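Local atomic coordinates of amyloid-like protein 1 (Homo sapiens, PDB entry 3PMR), a protein that belongs to the amyloid precursor protein family and, through its E2 domain, forms dimers, probably binds heparin and is linked to cell adhesion. Residues B[77-80]-B[81-84]; B[35-38]-B[39-42]. One frame throughout, in Å; residues are numbered along the deposited sequence.

Contact 1: B[77-80]-B[81-84]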
ATOM      1  N   ILE B  77      13.339 -24.111   4.344  1.00 24.21           N
ATOM      2  CA  ILE B  77      12.085 -24.065   3.604  1.00 25.44           C
ATOM      3  C   ILE B  77      11.511 -22.655   3.676  1.00 28.54           C
ATOM      4  O   ILE B  77      10.979 -22.146   2.696  1.00 26.64           O
ATOM      5  CB  ILE B  77      11.045 -25.047   4.172  1.00 32.44           C
ATOM      6  CG1 ILE B  77      11.437 -26.485   3.819  1.00 37.39           C
ATOM      7  CG2 ILE B  77       9.670 -24.745   3.599  1.00 30.20           C
ATOM      8  CD1 ILE B  77      10.484 -27.529   4.390  1.00 43.50           C
ATOM      9  N   LEU B  78      11.626 -22.024   4.839  1.00 22.05           N
ATOM     10  CA  LEU B  78      11.105 -20.673   5.005  1.00 29.62           C
ATOM     11  C   LEU B  78      11.948 -19.666   4.215  1.00 27.78           C
ATOM     12  O   LEU B  78      11.450 -18.631   3.790  1.00 30.31           O
ATOM     13  CB  LEU B  78      11.073 -20.285   6.481  1.00 26.10           C
ATOM     14  CG  LEU B  78       9.992 -20.971   7.333  1.00 32.94           C
ATOM     15  CD1 LEU B  78      10.225 -20.629   8.808  1.00 28.70           C
ATOM     16  CD2 LEU B  78       8.605 -20.534   6.883  1.00 23.73           C
ATOM     17  N   GLN B  79      13.224 -19.976   4.027  1.00 28.71           N
ATOM     18  CA  GLN B  79      14.120 -19.113   3.262  1.00 34.82           C
ATOM     19  C   GLN B  79      13.630 -19.124   1.815  1.00 23.56           C
ATOM     20  O   GLN B  79      13.485 -18.082   1.182  1.00 35.53           O
ATOM     21  CB  GLN B  79      15.550 -19.658   3.309  1.00 34.36           C
ATOM     22  CG  GLN B  79      16.513 -18.940   2.382  1.00 44.13           C
ATOM     23  CD  GLN B  79      17.297 -17.872   3.095  1.00 71.97           C
ATOM     24  OE1 GLN B  79      18.240 -18.169   3.828  1.00 83.38           O
ATOM     25  NE2 GLN B  79      16.905 -16.619   2.900  1.00 70.75           N
ATOM     26  N   THR B  80      13.386 -20.323   1.307  1.00 25.41           N
ATOM     27  CA  THR B  80      12.901 -20.507  -0.056  1.00 33.67           C
ATOM     28  C   THR B  80      11.549 -19.820  -0.254  1.00 34.61           C
ATOM     29  O   THR B  80      11.313 -19.183  -1.281  1.00 30.89           O
ATOM     30  CB  THR B  80      12.748 -22.009  -0.397  1.00 30.01           C
ATOM     31  OG1 THR B  80      14.022 -22.652  -0.299  1.00 36.53           O
ATOM     32  CG2 THR B  80      12.206 -22.192  -1.802  1.00 33.61           C
ATOM     33  N   LEU B  81      10.667 -19.942   0.731  1.00 26.65           N
ATOM     34  CA  LEU B  81       9.342 -19.335   0.631  1.00 28.39           C
ATOM     35  C   LEU B  81       9.429 -17.800   0.669  1.00 27.09           C
ATOM     36  O   LEU B  81       8.716 -17.110  -0.057  1.00 25.17           O
ATOM     37  CB  LEU B  81       8.449 -19.850   1.759  1.00 28.81           C
ATOM     38  CG  LEU B  81       6.960 -19.515   1.703  1.00 38.39           C
ATOM     39  CD1 LEU B  81       6.200 -20.453   2.640  1.00 46.00           C
ATOM     40  CD2 LEU B  81       6.745 -18.070   2.092  1.00 64.47           C
ATOM     41  N   GLU B  82      10.300 -17.275   1.517  1.00 24.34           N
ATOM     42  CA  GLU B  82      10.472 -15.834   1.608  1.00 28.85           C
ATOM     43  C   GLU B  82      10.962 -15.279   0.268  1.00 29.66           C
ATOM     44  O   GLU B  82      10.530 -14.210  -0.159  1.00 29.09           O
ATOM     45  CB  GLU B  82      11.464 -15.481   2.726  1.00 30.95           C
ATOM     46  CG  GLU B  82      10.872 -15.570   4.146  1.00 35.90           C
ATOM     47  CD  GLU B  82      11.938 -15.717   5.227  1.00 41.41           C
ATOM     48  OE1 GLU B  82      13.127 -15.470   4.933  1.00 36.90           O
ATOM     49  OE2 GLU B  82      11.586 -16.073   6.372  1.00 38.54           O
ATOM     50  N   GLU B  83      11.845 -16.022  -0.395  1.00 28.61           N
ATOM     51  CA  GLU B  83      12.406 -15.607  -1.681  1.00 32.59           C
ATOM     52  C   GLU B  83      11.359 -15.602  -2.781  1.00 24.65           C
ATOM     53  O   GLU B  83      11.338 -14.708  -3.629  1.00 28.56           O
ATOM     54  CB  GLU B  83      13.582 -16.513  -2.066  1.00 36.40           C
ATOM     55  CG  GLU B  83      14.808 -16.306  -1.188  1.00 37.30           C
ATOM     56  CD  GLU B  83      15.880 -17.363  -1.398  1.00 69.42           C
ATOM     57  OE1 GLU B  83      15.677 -18.272  -2.237  1.00 60.92           O
ATOM     58  OE2 GLU B  83      16.929 -17.285  -0.722  1.00 63.98           O
ATOM     59  N   GLN B  84      10.479 -16.595  -2.754  1.00 29.91           N
ATOM     60  CA  GLN B  84       9.413 -16.687  -3.736  1.00 32.99           C
ATOM     61  C   GLN B  84       8.372 -15.591  -3.536  1.00 30.68           C
ATOM     62  O   GLN B  84       7.843 -15.060  -4.508  1.00 33.91           O
ATOM     63  CB  GLN B  84       8.725 -18.049  -3.653  1.00 28.57           C
ATOM     64  CG  GLN B  84       9.579 -19.197  -4.150  1.00 34.63           C
ATOM     65  CD  GLN B  84       8.835 -20.510  -4.130  1.00 59.44           C
ATOM     66  OE1 GLN B  84       7.619 -20.544  -3.917  1.00 58.30           O
ATOM     67  NE2 GLN B  84       9.552 -21.605  -4.365  1.00 64.00           N
TER
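Glu83 reaches back along the helix and meets Gln79 one turn earlier: its OE2 comes to 3.5 Å from Gln79 CG, with the NE2 of that amide a little farther from the same oxygen. Here the two side chains cross, the carboxylate turned 31° from the plane of the amide. Gln79 starts with CG anti to its N (chi1 172°) and then bends at chi2, which folds the amide over next to the glutamate. One residue on, Thr80 and Gln84 run alongside each other, and Gln84 NE2 lies 3.7 Å from the methyl CG2 of Thr80. Beneath these pairs is the regular i to i+4 bonding of an alpha-helix, here helix 64-119 of the E2 domain: Leu81 N gives to Ile77 O, Glu82 N to Leu78 O at 2.9 Å, Glu83 N to Gln79 O and Gln84 N to Thr80 O. Glu82 passes close by its own acceptor, CG only 3.1 Å from Leu78 O, and its extended chain keeps the carboxylate beside that carbonyl. There OE2 is gripped by two groups of the second subunit, a salt bridge from Arg166 and a hydrogen bond with Tyr151, which also packs on Leu78. Leu78 and Leu81 meet helix 26-56 at Val48, Trp52 and Ile45, while Thr80 OG1 is hydrogen-bonded to Ser76 O.

Contact 2: B[35-38]-B[39-42]; sequences MDLE and ERRM
The guanidinium of Arg40 has the methyl CD2 of Leu37 over one face, 3.7 Å from NH1, and the two side chains run alongside each other in the same direction. Arg40 comes out with CG anti to N and turns at chi3 (-62°), which brings the flat group back above the leucine. The carboxylate of Glu39 lies across Met35 instead: its OE1 is 3.8 Å from Met35 CG and slightly farther from SD, the methionine being bent at both chi2 and chi3. Its other oxygen, OE2, faces Asp36 OD1 at 4.3 Å, a pair of like charges that probably disfavours the two being fully ionised together. An alanine in place of Glu39 would strip away the chain lying across Met35, and the bent thioether would probably be left freer to turn. These pairs sit on neighbouring turns of one alpha-helix, 26-56, whose i to i+4 bonds run from Glu39 N to Met35 O through to Met42 N to Glu38 O. Farther round the helix, Glu38 and Met42 lie side by side, pointing the same way, with Met42 SD 3.8 Å from Glu38 CG, and Glu38 OE2 forms a salt bridge to Arg149 of the second subunit. Met42 also packs on that arginine, and Gln152 of the second subunit touches both Glu38 and Arg41. Arg41 CG passes 3.0 Å from Leu37 O, and its guanidinium continues to helix 64-119, where NE forms a salt bridge with Glu88, while NH1 makes a hydrogen bond with Gln44 of its own helix.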
ATOM      1  N   MET B  35      -4.234  -9.483  -3.723  1.00 31.69           N
ATOM      2  CA  MET B  35      -4.943 -10.152  -2.628  1.00 28.16           C
ATOM      3  C   MET B  35      -4.910 -11.673  -2.811  1.00 34.53           C
ATOM      4  O   MET B  35      -4.724 -12.414  -1.848  1.00 29.51           O
ATOM      5  CB  MET B  35      -6.393  -9.645  -2.535  1.00 26.01           C
ATOM      6  CG  MET B  35      -7.205 -10.220  -1.357  1.00 42.57           C
ATOM      7  SD  MET B  35      -6.393 -10.082   0.287  1.00 47.34           S
ATOM      8  CE  MET B  35      -6.462  -8.251   0.592  1.00 46.14           C
ATOM      9  N   ASP B  36      -5.080 -12.136  -4.046  1.00 28.11           N
ATOM     10  CA  ASP B  36      -5.023 -13.570  -4.325  1.00 32.17           C
ATOM     11  C   ASP B  36      -3.678 -14.146  -3.879  1.00 32.79           C
ATOM     12  O   ASP B  36      -3.626 -15.201  -3.248  1.00 32.69           O
ATOM     13  CB  ASP B  36      -5.198 -13.857  -5.817  1.00 35.11           C
ATOM     14  CG  ASP B  36      -6.630 -13.656  -6.294  1.00 59.18           C
ATOM     15  OD1 ASP B  36      -7.571 -13.969  -5.530  1.00 65.57           O
ATOM     16  OD2 ASP B  36      -6.816 -13.202  -7.445  1.00 64.30           O
ATOM     17  N   LEU B  37      -2.592 -13.458  -4.208  1.00 27.11           N
ATOM     18  CA  LEU B  37      -1.261 -13.932  -3.837  1.00 24.92           C
ATOM     19  C   LEU B  37      -0.995 -13.825  -2.341  1.00 27.83           C
ATOM     20  O   LEU B  37      -0.241 -14.627  -1.782  1.00 32.21           O
ATOM     21  CB  LEU B  37      -0.189 -13.159  -4.603  1.00 21.64           C
ATOM     22  CG  LEU B  37      -0.153 -13.416  -6.115  1.00 37.89           C
ATOM     23  CD1 LEU B  37       0.974 -12.602  -6.742  1.00 35.67           C
ATOM     24  CD2 LEU B  37       0.053 -14.899  -6.379  1.00 32.17           C
ATOM     25  N   GLU B  38      -1.601 -12.827  -1.701  1.00 27.25           N
ATOM     26  CA  GLU B  38      -1.453 -12.624  -0.263  1.00 27.64           C
ATOM     27  C   GLU B  38      -2.029 -13.844   0.451  1.00 28.60           C
ATOM     28  O   GLU B  38      -1.400 -14.429   1.335  1.00 26.90           O
ATOM     29  CB  GLU B  38      -2.229 -11.369   0.168  1.00 29.18           C
ATOM     30  CG  GLU B  38      -2.260 -11.129   1.677  1.00 39.07           C
ATOM     31  CD  GLU B  38      -3.091  -9.910   2.062  1.00 54.30           C
ATOM     32  OE1 GLU B  38      -2.720  -8.790   1.656  1.00 47.70           O
ATOM     33  OE2 GLU B  38      -4.113 -10.071   2.765  1.00 47.87           O
ATOM     34  N   GLU B  39      -3.240 -14.205   0.046  1.00 21.44           N
ATOM     35  CA  GLU B  39      -3.976 -15.340   0.601  1.00 29.51           C
ATOM     36  C   GLU B  39      -3.289 -16.670   0.333  1.00 25.95           C
ATOM     37  O   GLU B  39      -3.208 -17.535   1.210  1.00 30.18           O
ATOM     38  CB  GLU B  39      -5.390 -15.378   0.008  1.00 31.67           C
ATOM     39  CG  GLU B  39      -6.292 -14.247   0.473  1.00 63.28           C
ATOM     40  CD  GLU B  39      -7.601 -14.185  -0.296  1.00 94.68           C
ATOM     41  OE1 GLU B  39      -8.526 -13.476   0.158  1.00 98.12           O
ATOM     42  OE2 GLU B  39      -7.702 -14.839  -1.360  1.00119.99           O
ATOM     43  N   ARG B  40      -2.804 -16.836  -0.889  1.00 25.27           N
ATOM     44  CA  ARG B  40      -2.126 -18.066  -1.274  1.00 29.39           C
ATOM     45  C   ARG B  40      -0.877 -18.277  -0.413  1.00 28.37           C
ATOM     46  O   ARG B  40      -0.625 -19.367   0.096  1.00 23.80           O
ATOM     47  CB  ARG B  40      -1.742 -17.990  -2.754  1.00 27.28           C
ATOM     48  CG  ARG B  40      -1.067 -19.239  -3.307  1.00 44.77           C
ATOM     49  CD  ARG B  40      -0.692 -19.043  -4.773  1.00 38.07           C
ATOM     50  NE  ARG B  40      -1.868 -18.812  -5.608  1.00 52.17           N
ATOM     51  CZ  ARG B  40      -1.814 -18.468  -6.893  1.00 61.18           C
ATOM     52  NH1 ARG B  40      -0.637 -18.312  -7.493  1.00 39.55           N
ATOM     53  NH2 ARG B  40      -2.936 -18.278  -7.581  1.00 43.40           N
ATOM     54  N   ARG B  41      -0.101 -17.216  -0.240  1.00 22.26           N
ATOM     55  CA  ARG B  41       1.118 -17.304   0.541  1.00 21.53           C
ATOM     56  C   ARG B  41       0.846 -17.482   2.035  1.00 24.49           C
ATOM     57  O   ARG B  41       1.584 -18.188   2.724  1.00 25.01           O
ATOM     58  CB  ARG B  41       1.988 -16.072   0.280  1.00 32.68           C
ATOM     59  CG  ARG B  41       2.431 -15.951  -1.188  1.00 32.46           C
ATOM     60  CD  ARG B  41       3.137 -17.225  -1.671  1.00 28.12           C
ATOM     61  NE  ARG B  41       3.727 -17.054  -2.997  1.00 37.24           N
ATOM     62  CZ  ARG B  41       4.670 -17.841  -3.504  1.00 49.65           C
ATOM     63  NH1 ARG B  41       5.137 -18.864  -2.797  1.00 41.16           N
ATOM     64  NH2 ARG B  41       5.160 -17.595  -4.713  1.00 32.57           N
ATOM     65  N   MET B  42      -0.205 -16.844   2.535  1.00 25.06           N
ATOM     66  CA  MET B  42      -0.566 -16.990   3.940  1.00 26.70           C
ATOM     67  C   MET B  42      -0.858 -18.468   4.245  1.00 24.25           C
ATOM     68  O   MET B  42      -0.426 -18.980   5.272  1.00 24.67           O
ATOM     69  CB  MET B  42      -1.781 -16.106   4.270  1.00 26.35           C
ATOM     70  CG  MET B  42      -1.411 -14.636   4.469  1.00 30.33           C
ATOM     71  SD  MET B  42      -2.850 -13.559   4.567  1.00 38.06           S
ATOM     72  CE  MET B  42      -3.657 -14.241   6.032  1.00 33.97           C
TER

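In the fold
Along the chain contact 2 comes first, on helix 26-56, and contact 1 follows on helix 64-119, the next long helix. Their centres are about 15 Å apart on the same side of the chain's centre, and both belong to the E2 domain. The two helices pack against each other, and the contacts themselves meet where Arg41 NH1 of contact 2 approaches Gln84 OE1 of contact 1 at 3.2 Å, a probable hydrogen bond. Each also touches the second subunit, so both helices of this pair contribute to the contact with that subunit, consistent with a dimerization mode shared by the E2 domains of APP and APLP1.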